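Local coordinates for ABC transporter binding protein AcbH (Actinoplanes, PDB 3OO8), which binds beta-D-galactopyranose as the extracellular solute receptor of an ABC transporter, at residues 344-347 and 348-352; 354-357 and 358-362. The protein carries 2 engineered substitutions. All blocks are in the same frame, centred on the assembly; numbering follows the deposited sequence.

Interaction 1. Residues 344-347 and 348-352; sequences GLIA and PTYND
Ala347 and Tyr350 are the ends of a type I beta turn, closed where Tyr350 N donates to Ala347 O at 3.0 Å with an N-H...O angle of 164°. Pro348 and Thr349 fill its two central positions, and the amide at its close sits above the carbonyl plane of Ala347, clear of the lone pairs. The side chain of Tyr350 then folds back against the incoming chain. With CG anti to its own carbonyl carbon (chi1 -72°), the phenol ring turns a face to Ala347; CB of Ala347 stands over that face in a CH-pi contact, 3.8 Å from the centroid and 14° off the normal. The backbone N of Ala347 lies over a face as well, displaced toward the rim. Ile346 adds a looser touch, CG2 to Tyr350 CD2 at 4.3 Å. Leu345 runs across the phenol end at about a right angle, bringing CD2 to 3.9 Å from Tyr350 OH. That hydroxyl is gripped further by a hydrogen bond with Gly340 N, so the turn is tied to strand 339-340. A water in the plane of the ring joins the two sides, lying 2.7 Å from Tyr350 OH and donating to Leu345 O.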
ATOM      1  N   GLY A 344       3.673  14.802 -11.993  1.00 25.23           N
ATOM      2  CA  GLY A 344       4.401  14.865 -13.257  1.00 26.00           C
ATOM      3  C   GLY A 344       5.772  14.218 -13.238  1.00 25.97           C
ATOM      4  O   GLY A 344       6.568  14.371 -14.177  1.00 28.75           O
ATOM      5  N   LEU A 345       6.075  13.476 -12.185  1.00 22.39           N
ATOM      6  CA  LEU A 345       7.370  12.831 -12.172  1.00 16.95           C
ATOM      7  C   LEU A 345       7.343  11.484 -12.882  1.00 16.46           C
ATOM      8  O   LEU A 345       6.639  10.569 -12.460  1.00 16.39           O
ATOM      9  CB  LEU A 345       7.892  12.694 -10.733  1.00 17.63           C
ATOM     10  CG  LEU A 345       9.127  11.800 -10.681  1.00 15.34           C
ATOM     11  CD1 LEU A 345      10.312  12.374 -11.471  1.00 15.02           C
ATOM     12  CD2 LEU A 345       9.530  11.526  -9.231  1.00 16.71           C
ATOM     13  N   ILE A 346       8.084  11.389 -13.992  1.00 13.41           N
ATOM     14  CA  ILE A 346       8.377  10.111 -14.670  1.00 14.14           C
ATOM     15  C   ILE A 346       9.892  10.065 -14.714  1.00 14.33           C
ATOM     16  O   ILE A 346      10.525  10.709 -15.566  1.00 14.64           O
ATOM     17  CB  ILE A 346       7.817  10.099 -16.123  1.00 13.71           C
ATOM     18  CG1 ILE A 346       6.316  10.341 -16.059  1.00 19.99           C
ATOM     19  CG2 ILE A 346       8.042   8.742 -16.806  1.00 16.14           C
ATOM     20  CD1 ILE A 346       5.581   9.115 -15.541  1.00 24.62           C
ATOM     21  N   ALA A 347      10.484   9.379 -13.750  1.00 14.11           N
ATOM     22  CA  ALA A 347      11.943   9.312 -13.646  1.00 15.88           C
ATOM     23  C   ALA A 347      12.564   8.557 -14.815  1.00 16.00           C
ATOM     24  O   ALA A 347      11.958   7.624 -15.371  1.00 17.06           O
ATOM     25  CB  ALA A 347      12.345   8.662 -12.312  1.00 17.40           C
ATOM     26  N   PRO A 348      13.797   8.942 -15.189  1.00 17.34           N
ATOM     27  CA  PRO A 348      14.438   8.356 -16.368  1.00 17.80           C
ATOM     28  C   PRO A 348      14.737   6.888 -16.201  1.00 17.21           C
ATOM     29  O   PRO A 348      14.989   6.179 -17.169  1.00 19.37           O
ATOM     30  CB  PRO A 348      15.751   9.140 -16.509  1.00 18.48           C
ATOM     31  CG  PRO A 348      15.883   9.971 -15.264  1.00 23.51           C
ATOM     32  CD  PRO A 348      14.524  10.109 -14.657  1.00 18.24           C
ATOM     33  N   THR A 349      14.715   6.421 -14.960  1.00 14.22           N
ATOM     34  CA  THR A 349      14.985   5.016 -14.697  1.00 12.98           C
ATOM     35  C   THR A 349      13.724   4.134 -14.650  1.00 14.44           C
ATOM     36  O   THR A 349      13.838   2.917 -14.560  1.00 15.60           O
ATOM     37  CB  THR A 349      15.722   4.845 -13.343  1.00 18.49           C
ATOM     38  OG1 THR A 349      14.994   5.541 -12.327  1.00 14.54           O
ATOM     39  CG2 THR A 349      17.146   5.403 -13.399  1.00 16.74           C
ATOM     40  N   TYR A 350      12.534   4.726 -14.677  1.00 14.04           N
ATOM     41  CA  TYR A 350      11.332   3.898 -14.568  1.00 14.95           C
ATOM     42  C   TYR A 350      11.152   2.905 -15.736  1.00 14.59           C
ATOM     43  O   TYR A 350      11.400   3.249 -16.894  1.00 15.89           O
ATOM     44  CB  TYR A 350      10.070   4.740 -14.532  1.00 15.00           C
ATOM     45  CG  TYR A 350       9.793   5.540 -13.272  1.00 14.22           C
ATOM     46  CD1 TYR A 350      10.464   5.294 -12.074  1.00 13.13           C
ATOM     47  CD2 TYR A 350       8.762   6.450 -13.279  1.00 11.07           C
ATOM     48  CE1 TYR A 350      10.164   6.041 -10.916  1.00 14.13           C
ATOM     49  CE2 TYR A 350       8.429   7.189 -12.135  1.00 10.86           C
ATOM     50  CZ  TYR A 350       9.132   6.959 -10.964  1.00 12.54           C
ATOM     51  OH  TYR A 350       8.820   7.712  -9.864  1.00 13.44           O
ATOM     52  N   ASN A 351      10.722   1.690 -15.410  1.00 14.24           N
ATOM     53  CA  ASN A 351      10.234   0.737 -16.404  1.00 13.75           C
ATOM     54  C   ASN A 351       8.735   0.964 -16.740  1.00 15.91           C
ATOM     55  O   ASN A 351       8.076   1.871 -16.201  1.00 13.08           O
ATOM     56  CB  ASN A 351      10.495  -0.695 -15.939  1.00 14.25           C
ATOM     57  CG  ASN A 351       9.816  -1.004 -14.624  1.00 13.18           C
ATOM     58  OD1 ASN A 351       8.680  -0.601 -14.415  1.00 14.56           O
ATOM     59  ND2 ASN A 351      10.507  -1.722 -13.735  1.00 15.79           N
ATOM     60  N   ASP A 352       8.192   0.155 -17.641  1.00 13.25           N
ATOM     61  CA  ASP A 352       6.842   0.382 -18.118  1.00 15.33           C
ATOM     62  C   ASP A 352       5.798   0.212 -17.007  1.00 13.36           C
ATOM     63  O   ASP A 352       4.802   0.943 -16.985  1.00 16.72           O
ATOM     64  CB  ASP A 352       6.542  -0.543 -19.306  1.00 15.93           C
ATOM     65  CG  ASP A 352       7.205  -0.065 -20.586  1.00 23.43           C
ATOM     66  OD1 ASP A 352       7.576   1.132 -20.651  1.00 24.10           O
ATOM     67  OD2 ASP A 352       7.336  -0.888 -21.520  1.00 28.25           O
TER
HETATM   68  O   HOH W   1       6.746   9.360  -9.968  1.00 12.83           O

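Interaction 2. Residues 354-357 and 358-362; sequences QKKS and VAEIG. With SO4 (sulfate ion), chain B.
Val358, Ala359, Glu360 and Ile361 each donate their backbone N to the carbonyl oxygen four residues earlier, the i to i+4 pattern of the alpha-helix 352-363. The bond from Glu360 N to Lys356 O, at 2.8 Å, runs nearly along the C=O axis, whereas Ala359 N meets Lys355 O at 3.3 Å and is tilted from the carbonyl plane. Side chains follow the same spacing. Val358 CG2 rests 3.5 Å from Gln354 O, and Ile361 CG1 settles on Ser357 O.

Lys356 and Glu360, one turn apart, lie side by side and point the same way. The lysine chain is extended until its last torsion, where a bend (chi4 65°) sets the ammonium; NZ and Glu360 OE2 are then 4.0 Å apart, too far for a salt bridge, and a water spans the gap. Glu360 OE2 has its direct salt bridge with Lys363. A sulfate, probably from the crystallisation liquor, takes two weak hydrogen bonds from NZ. With an alanine here instead of Lys356, the bridging water would lose its donor and probably be held less firmly beside Glu360, while the sulfate would lose both of its weak bonds from NZ.

Farther out, Phe281 of strand 279-282 touches Lys356, Ser357 and Glu360, while Val339 packs against Gln354, Ser357, Val358 and Ile361, and Ser357 OG turns back to Ile353 O. Ile361 also meets Asn139 and Pro141 of strand 134-147, its side chain about 9 Å from that of the galactose-binding Trp142. The bridging water accepts from Lys356 NZ at 2.8 Å and donates to Glu360 OE2 at 2.6 Å.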
ATOM      1  N   GLN A 354       6.293   0.735 -13.806  1.00 11.77           N
ATOM      2  CA  GLN A 354       6.350   1.984 -13.002  1.00 11.91           C
ATOM      3  C   GLN A 354       5.637   3.144 -13.679  1.00 13.81           C
ATOM      4  O   GLN A 354       4.905   3.886 -13.029  1.00 11.06           O
ATOM      5  CB  GLN A 354       7.796   2.372 -12.699  1.00  9.83           C
ATOM      6  CG  GLN A 354       8.423   1.466 -11.623  1.00 10.76           C
ATOM      7  CD  GLN A 354       9.923   1.700 -11.490  1.00 12.01           C
ATOM      8  OE1 GLN A 354      10.695   1.458 -12.448  1.00 13.68           O
ATOM      9  NE2 GLN A 354      10.357   2.169 -10.314  1.00 10.84           N
ATOM     10  N   LYS A 355       5.870   3.338 -14.975  1.00 13.19           N
ATOM     11  CA  LYS A 355       5.185   4.417 -15.651  1.00 12.17           C
ATOM     12  C   LYS A 355       3.665   4.284 -15.524  1.00 12.23           C
ATOM     13  O   LYS A 355       2.985   5.255 -15.255  1.00 13.39           O
ATOM     14  CB  LYS A 355       5.599   4.445 -17.119  1.00 13.33           C
ATOM     15  CG  LYS A 355       7.056   4.843 -17.248  1.00 13.27           C
ATOM     16  CD  LYS A 355       7.487   4.738 -18.705  1.00 18.81           C
ATOM     17  CE  LYS A 355       8.894   5.289 -18.905  1.00 24.07           C
ATOM     18  NZ  LYS A 355       9.294   5.172 -20.335  1.00 27.04           N
ATOM     19  N   LYS A 356       3.137   3.079 -15.723  1.00 10.46           N
ATOM     20  CA  LYS A 356       1.704   2.903 -15.587  1.00 13.00           C
ATOM     21  C   LYS A 356       1.258   3.079 -14.121  1.00 12.05           C
ATOM     22  O   LYS A 356       0.183   3.621 -13.849  1.00 11.94           O
ATOM     23  CB  LYS A 356       1.305   1.538 -16.128  1.00 11.99           C
ATOM     24  CG  LYS A 356      -0.201   1.395 -16.243  1.00 16.17           C
ATOM     25  CD  LYS A 356      -0.562   0.122 -17.013  1.00 16.37           C
ATOM     26  CE  LYS A 356      -2.074  -0.030 -17.100  1.00 20.84           C
ATOM     27  NZ  LYS A 356      -2.709   1.052 -17.891  1.00 25.85           N
ATOM     28  N   SER A 357       2.117   2.669 -13.197  1.00 12.96           N
ATOM     29  CA  SER A 357       1.796   2.791 -11.764  1.00  9.32           C
ATOM     30  C   SER A 357       1.609   4.262 -11.375  1.00 11.79           C
ATOM     31  O   SER A 357       0.653   4.611 -10.668  1.00 11.42           O
ATOM     32  CB  SER A 357       2.912   2.169 -10.911  1.00  9.13           C
ATOM     33  OG  SER A 357       3.036   0.753 -11.158  1.00 11.65           O
ATOM     34  N   VAL A 358       2.491   5.124 -11.885  1.00 11.69           N
ATOM     35  CA  VAL A 358       2.397   6.572 -11.596  1.00 11.73           C
ATOM     36  C   VAL A 358       1.064   7.087 -12.114  1.00 12.12           C
ATOM     37  O   VAL A 358       0.378   7.861 -11.451  1.00 15.21           O
ATOM     38  CB  VAL A 358       3.540   7.353 -12.356  1.00 16.21           C
ATOM     39  CG1 VAL A 358       3.249   8.890 -12.458  1.00 19.29           C
ATOM     40  CG2 VAL A 358       4.863   7.087 -11.683  1.00 17.76           C
ATOM     41  N   ALA A 359       0.724   6.696 -13.338  1.00 13.58           N
ATOM     42  CA  ALA A 359      -0.504   7.164 -13.946  1.00 13.04           C
ATOM     43  C   ALA A 359      -1.741   6.700 -13.177  1.00 12.81           C
ATOM     44  O   ALA A 359      -2.608   7.508 -12.845  1.00 14.70           O
ATOM     45  CB  ALA A 359      -0.575   6.690 -15.389  1.00 14.44           C
ATOM     46  N   GLU A 360      -1.785   5.409 -12.839  1.00 11.76           N
ATOM     47  CA  GLU A 360      -2.975   4.853 -12.198  1.00 12.13           C
ATOM     48  C   GLU A 360      -3.083   5.257 -10.731  1.00 11.66           C
ATOM     49  O   GLU A 360      -4.162   5.580 -10.246  1.00 13.76           O
ATOM     50  CB  GLU A 360      -3.041   3.334 -12.373  1.00 13.01           C
ATOM     51  CG  GLU A 360      -3.248   2.962 -13.849  1.00 13.49           C
ATOM     52  CD  GLU A 360      -4.524   3.544 -14.430  1.00 17.24           C
ATOM     53  OE1 GLU A 360      -5.550   3.650 -13.702  1.00 13.24           O
ATOM     54  OE2 GLU A 360      -4.512   3.871 -15.636  1.00 16.80           O
ATOM     55  N   ILE A 361      -1.967   5.269 -10.003  1.00 10.32           N
ATOM     56  CA  ILE A 361      -2.048   5.794  -8.648  1.00 12.21           C
ATOM     57  C   ILE A 361      -2.427   7.286  -8.596  1.00 10.87           C
ATOM     58  O   ILE A 361      -3.206   7.731  -7.738  1.00 11.97           O
ATOM     59  CB  ILE A 361      -0.737   5.547  -7.871  1.00 10.61           C
ATOM     60  CG1 ILE A 361      -0.490   4.045  -7.767  1.00  9.85           C
ATOM     61  CG2 ILE A 361      -0.834   6.221  -6.493  1.00 11.73           C
ATOM     62  CD1 ILE A 361       0.946   3.692  -7.248  1.00 10.75           C
ATOM     63  N   GLY A 362      -1.926   8.050  -9.555  1.00 13.52           N
ATOM     64  CA  GLY A 362      -2.235   9.490  -9.585  1.00 15.67           C
ATOM     65  C   GLY A 362      -3.688   9.843  -9.864  1.00 15.12           C
ATOM     66  O   GLY A 362      -4.157  10.917  -9.466  1.00 16.42           O
TER
HETATM   67  S   SO4 B 405      -0.983   0.014 -21.398  1.00 58.41           S
HETATM   68  O1  SO4 B 405      -1.752  -0.918 -20.579  1.00 60.27           O
HETATM   69  O2  SO4 B 405      -1.797   0.376 -22.555  1.00 59.24           O
HETATM   70  O3  SO4 B 405       0.258  -0.616 -21.849  1.00 62.59           O
HETATM   71  O4  SO4 B 405      -0.645   1.211 -20.632  1.00 60.72           O
HETATM   72  O   HOH W   2      -2.587   3.833 -17.411  1.00 28.58           O

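Overall arrangement
Interactions 1 and 2 come in series along the chain, their centres 9 Å apart: the loop holding the turn from Ala347 to Tyr350 runs straight into helix 352-363, and Asn351, at the N-cap, uses OD1 to hold Gln354 N. The loop then lies back against the helix it introduces, with Tyr350 CE2 packed 3.6 Å from Val358 CG2 and Ile346 also resting on Val358. Strand 339-340 serves both, meeting Tyr350 OH through Gly340 and the helix through Val339. The loop also reaches helix 325-332, whereas the helix leans on strands 134-147 and 279-282. Interaction 1 lies away from the sugar site, while the helix of interaction 2 runs inward toward Trp142 in this class 2 solute-binding fold.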